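Local structure of putative GH105 family protein (Salmonella enterica subsp. enterica serovar Paratyphi A, 3QWT) at residues Ala231-Asp243 with Glu293-Lys306. The protein is of unknown function but, as a possible member of glycoside hydrolase family 105, probably cleaves unsaturated uronyl residues from oligosaccharides. Sequence-based numbering, arbitrary orientation.
Sequences ARGNSWLTIVIPD and EASATAGFAYGILK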
loop_
_atom_site.group_PDB
_atom_site.type_symbol
_atom_site.label_atom_id
_atom_site.label_comp_id
_atom_site.label_asym_id
_atom_site.label_seq_id
_atom_site.Cartn_x
_atom_site.Cartn_y
_atom_site.Cartn_z
ATOM N N ALA A 231 44.416 9.630 -15.575
ATOM C CA ALA A 231 43.590 8.750 -16.397
ATOM C C ALA A 231 42.905 7.628 -15.612
ATOM O O ALA A 231 41.674 7.586 -15.526
ATOM C CB ALA A 231 44.413 8.172 -17.548
ATOM N N ARG A 232 43.681 6.706 -15.057
ATOM C CA ARG A 232 43.070 5.572 -14.367
ATOM C C ARG A 232 41.995 6.024 -13.355
ATOM O O ARG A 232 40.900 5.464 -13.309
ATOM C CB ARG A 232 44.117 4.639 -13.735
ATOM C CG ARG A 232 43.446 3.481 -12.963
ATOM C CD ARG A 232 44.236 2.176 -12.998
ATOM N NE ARG A 232 45.493 2.271 -12.262
ATOM C CZ ARG A 232 46.691 2.236 -12.829
ATOM N NH1 ARG A 232 47.776 2.333 -12.081
ATOM N NH2 ARG A 232 46.805 2.093 -14.142
ATOM N N GLY A 233 42.301 7.058 -12.575
ATOM C CA GLY A 233 41.375 7.562 -11.579
ATOM C C GLY A 233 40.034 7.956 -12.170
ATOM O O GLY A 233 38.972 7.610 -11.626
ATOM N N ASN A 234 40.087 8.694 -13.278
ATOM C CA ASN A 234 38.884 9.117 -13.989
ATOM C C ASN A 234 38.085 7.923 -14.488
ATOM O O ASN A 234 36.841 7.914 -14.481
ATOM C CB ASN A 234 39.266 10.002 -15.177
ATOM C CG ASN A 234 39.419 11.445 -14.783
ATOM O OD1 ASN A 234 38.476 12.247 -14.905
ATOM N ND2 ASN A 234 40.603 11.794 -14.284
ATOM N N SER A 235 38.839 6.948 -14.966
ATOM C CA SER A 235 38.339 5.677 -15.420
ATOM C C SER A 235 37.422 5.060 -14.349
ATOM O O SER A 235 36.351 4.538 -14.664
ATOM C CB SER A 235 39.561 4.786 -15.710
ATOM O OG SER A 235 39.232 3.456 -16.054
ATOM N N TRP A 236 37.839 5.145 -13.085
ATOM C CA TRP A 236 37.075 4.544 -12.000
ATOM C C TRP A 236 35.672 5.130 -11.988
ATOM O O TRP A 236 34.732 4.500 -11.516
ATOM C CB TRP A 236 37.713 4.797 -10.637
ATOM C CG TRP A 236 38.996 4.177 -10.464
ATOM C CD1 TRP A 236 40.094 4.746 -9.925
ATOM C CD2 TRP A 236 39.362 2.844 -10.828
ATOM N NE1 TRP A 236 41.139 3.856 -9.925
ATOM C CE2 TRP A 236 40.716 2.677 -10.475
ATOM C CE3 TRP A 236 38.680 1.775 -11.420
ATOM C CZ2 TRP A 236 41.414 1.489 -10.709
ATOM C CZ3 TRP A 236 39.375 0.576 -11.642
ATOM C CH2 TRP A 236 40.723 0.453 -11.291
ATOM N N LEU A 237 35.531 6.345 -12.499
ATOM C CA LEU A 237 34.222 6.976 -12.465
ATOM C C LEU A 237 33.401 6.584 -13.657
ATOM O O LEU A 237 32.202 6.344 -13.534
ATOM C CB LEU A 237 34.321 8.493 -12.344
ATOM C CG LEU A 237 34.124 8.808 -10.869
ATOM C CD1 LEU A 237 35.301 9.601 -10.362
ATOM C CD2 LEU A 237 32.791 9.512 -10.630
ATOM N N THR A 238 34.047 6.529 -14.813
ATOM C CA THR A 238 33.365 6.103 -16.012
ATOM C C THR A 238 32.845 4.686 -15.827
ATOM O O THR A 238 31.888 4.280 -16.481
ATOM C CB THR A 238 34.302 6.109 -17.202
ATOM O OG1 THR A 238 35.284 7.133 -17.016
ATOM C CG2 THR A 238 33.521 6.372 -18.454
ATOM N N ILE A 239 33.504 3.931 -14.952
ATOM C CA ILE A 239 33.086 2.568 -14.636
ATOM C C ILE A 239 31.963 2.555 -13.608
ATOM O O ILE A 239 30.955 1.872 -13.792
ATOM C CB ILE A 239 34.247 1.762 -14.059
ATOM C CG1 ILE A 239 35.254 1.418 -15.166
ATOM C CG2 ILE A 239 33.710 0.519 -13.371
ATOM C CD1 ILE A 239 36.568 0.820 -14.675
ATOM N N VAL A 240 32.145 3.328 -12.535
ATOM C CA VAL A 240 31.271 3.246 -11.373
ATOM C C VAL A 240 29.908 3.896 -11.595
ATOM O O VAL A 240 28.869 3.337 -11.237
ATOM C CB VAL A 240 31.926 3.882 -10.139
ATOM C CG1 VAL A 240 30.909 4.072 -9.056
ATOM C CG2 VAL A 240 33.037 3.017 -9.629
ATOM N N ILE A 241 29.897 5.082 -12.177
ATOM C CA ILE A 241 28.625 5.765 -12.352
ATOM C C ILE A 241 27.591 4.873 -13.063
ATOM O O ILE A 241 26.437 4.788 -12.637
ATOM C CB ILE A 241 28.792 7.112 -13.064
ATOM C CG1 ILE A 241 29.563 8.072 -12.151
ATOM C CG2 ILE A 241 27.425 7.704 -13.425
ATOM C CD1 ILE A 241 29.877 9.419 -12.773
ATOM N N PRO A 242 28.001 4.203 -14.141
ATOM C CA PRO A 242 27.015 3.393 -14.850
ATOM C C PRO A 242 26.619 2.190 -14.020
ATOM O O PRO A 242 25.442 1.828 -14.000
ATOM C CB PRO A 242 27.771 2.951 -16.110
ATOM C CG PRO A 242 28.780 4.013 -16.312
ATOM C CD PRO A 242 29.230 4.382 -14.929
ATOM N N ASP A 243 27.580 1.585 -13.328
ATOM C CA ASP A 243 27.246 0.425 -12.507
ATOM C C ASP A 243 26.395 0.818 -11.313
ATOM O O ASP A 243 25.461 0.112 -10.941
ATOM C CB ASP A 243 28.508 -0.325 -12.084
ATOM C CG ASP A 243 29.095 -1.151 -13.223
ATOM O OD1 ASP A 243 28.656 -0.991 -14.385
ATOM O OD2 ASP A 243 29.991 -1.955 -12.958
ATOM N N GLU A 293 48.045 5.198 -21.542
ATOM C CA GLU A 293 47.881 4.189 -20.512
ATOM C C GLU A 293 46.659 3.315 -20.798
ATOM O O GLU A 293 45.510 3.784 -20.839
ATOM C CB GLU A 293 47.825 4.847 -19.132
ATOM C CG GLU A 293 48.196 3.933 -17.974
ATOM C CD GLU A 293 47.094 2.939 -17.634
ATOM O OE1 GLU A 293 47.397 1.761 -17.371
ATOM O OE2 GLU A 293 45.921 3.339 -17.625
ATOM N N ALA A 294 46.936 2.035 -20.995
ATOM C CA ALA A 294 45.951 1.056 -21.434
ATOM C C ALA A 294 44.838 0.707 -20.429
ATOM O O ALA A 294 43.697 0.459 -20.823
ATOM C CB ALA A 294 46.665 -0.211 -21.894
ATOM N N SER A 295 45.150 0.677 -19.142
ATOM C CA SER A 295 44.159 0.199 -18.189
ATOM C C SER A 295 43.078 1.255 -17.973
ATOM O O SER A 295 41.887 0.938 -17.928
ATOM C CB SER A 295 44.799 -0.234 -16.868
ATOM O OG SER A 295 45.386 0.851 -16.170
ATOM N N ALA A 296 43.497 2.509 -17.841
ATOM C CA ALA A 296 42.553 3.628 -17.800
ATOM C C ALA A 296 41.709 3.593 -19.066
ATOM O O ALA A 296 40.478 3.635 -19.010
ATOM C CB ALA A 296 43.298 4.958 -17.688
ATOM N N THR A 297 42.388 3.510 -20.212
ATOM C CA THR A 297 41.723 3.390 -21.510
ATOM C C THR A 297 40.650 2.284 -21.492
ATOM O O THR A 297 39.555 2.467 -22.021
ATOM C CB THR A 297 42.748 3.140 -22.661
ATOM O OG1 THR A 297 43.696 4.213 -22.714
ATOM C CG2 THR A 297 42.040 3.054 -23.999
ATOM N N ALA A 298 40.958 1.145 -20.874
ATOM C CA ALA A 298 40.010 0.038 -20.837
ATOM C C ALA A 298 38.766 0.378 -20.010
ATOM O O ALA A 298 37.645 0.030 -20.383
ATOM C CB ALA A 298 40.673 -1.230 -20.309
ATOM N N GLY A 299 38.959 1.060 -18.890
ATOM C CA GLY A 299 37.834 1.391 -18.031
ATOM C C GLY A 299 36.942 2.356 -18.779
ATOM O O GLY A 299 35.716 2.236 -18.769
ATOM N N PHE A 300 37.583 3.308 -19.452
ATOM C CA PHE A 300 36.888 4.288 -20.260
ATOM C C PHE A 300 36.046 3.595 -21.317
ATOM O O PHE A 300 34.865 3.880 -21.469
ATOM C CB PHE A 300 37.902 5.210 -20.913
ATOM C CG PHE A 300 38.527 6.185 -19.965
ATOM C CD1 PHE A 300 37.828 6.636 -18.855
ATOM C CD2 PHE A 300 39.811 6.663 -20.187
ATOM C CE1 PHE A 300 38.399 7.552 -17.985
ATOM C CE2 PHE A 300 40.387 7.580 -19.321
ATOM C CZ PHE A 300 39.684 8.020 -18.217
ATOM N N ALA A 301 36.658 2.661 -22.032
ATOM C CA ALA A 301 35.945 1.916 -23.052
ATOM C C ALA A 301 34.706 1.293 -22.437
ATOM O O ALA A 301 33.602 1.444 -22.955
ATOM C CB ALA A 301 36.840 0.840 -23.649
ATOM N N TYR A 302 34.889 0.602 -21.316
ATOM C CA TYR A 302 33.768 -0.053 -20.663
ATOM C C TYR A 302 32.617 0.911 -20.395
ATOM O O TYR A 302 31.492 0.694 -20.850
ATOM C CB TYR A 302 34.203 -0.706 -19.360
ATOM C CG TYR A 302 33.029 -1.229 -18.558
ATOM C CD1 TYR A 302 32.414 -2.428 -18.893
ATOM C CD2 TYR A 302 32.526 -0.516 -17.477
ATOM C CE1 TYR A 302 31.336 -2.903 -18.168
ATOM C CE2 TYR A 302 31.453 -0.980 -16.749
ATOM C CZ TYR A 302 30.859 -2.176 -17.094
ATOM O OH TYR A 302 29.786 -2.648 -16.363
ATOM N N GLY A 303 32.910 1.979 -19.665
ATOM C CA GLY A 303 31.883 2.915 -19.237
ATOM C C GLY A 303 31.171 3.570 -20.396
ATOM O O GLY A 303 29.939 3.668 -20.417
ATOM N N ILE A 304 31.950 4.030 -21.368
ATOM C CA ILE A 304 31.379 4.680 -22.531
ATOM C C ILE A 304 30.475 3.713 -23.282
ATOM O O ILE A 304 29.377 4.070 -23.692
ATOM C CB ILE A 304 32.467 5.248 -23.441
ATOM C CG1 ILE A 304 33.246 6.325 -22.685
ATOM C CG2 ILE A 304 31.852 5.821 -24.716
ATOM C CD1 ILE A 304 34.438 6.906 -23.454
ATOM N N LEU A 305 30.920 2.477 -23.433
ATOM C CA LEU A 305 30.084 1.460 -24.053
ATOM C C LEU A 305 28.787 1.278 -23.285
ATOM O O LEU A 305 27.711 1.269 -23.868
ATOM C CB LEU A 305 30.821 0.126 -24.102
ATOM C CG LEU A 305 31.806 -0.068 -25.242
ATOM C CD1 LEU A 305 32.602 -1.362 -25.058
ATOM C CD2 LEU A 305 31.044 -0.058 -26.555
ATOM N N LYS A 306 28.897 1.119 -21.971
ATOM C CA LYS A 306 27.725 0.824 -21.160
ATOM C C LYS A 306 26.793 2.031 -21.119
ATOM O O LYS A 306 25.580 1.887 -21.179
ATOM C CB LYS A 306 28.124 0.399 -19.748
ATOM C CG LYS A 306 26.960 -0.196 -18.955
ATOM C CD LYS A 306 27.422 -0.733 -17.618
ATOM C CE LYS A 306 26.262 -1.341 -16.844
ATOM N NZ LYS A 306 26.771 -2.316 -15.862
#
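S235 drops into the groove of helix 294-306 between A296, G299 and F300. With OG anti to the backbone N (chi1 175°), its hydroxyl donates to A296 O at 3.2 Å, on a lone pair of a carbonyl taken by F300 N. S235 CB lies over one face of the F300 ring, a CH-pi contact, while T238 OG1 comes to the ring edge. F300 fits as a knob among A231, N234, S235 and T238. G299 and G303 let the backbones close up: the axes approach to 7.7 Å and cross at 27°, both running the same way, and G303 CA makes a CA-H...O contact with T238 O. Both are inner helices of the alpha/alpha toroid. At one end D243 OD1 takes two donors, Y302 OH at 2.8 Å on its syn lone pair and K306 NZ at 2.7 Å from above the carboxylate plane; Y74 binds OD2, and E246 also pairs with K306. At the other, R232 NH2 donates to S295 OG (2.8 Å) and forms a longer salt bridge with E293 OE1. E293 caps its own helix, OE2 accepting from A296 N at 2.6 Å, while S342 holds both OE1 and R232 NH2. Q267 bonds T238 OG1 and N234 O.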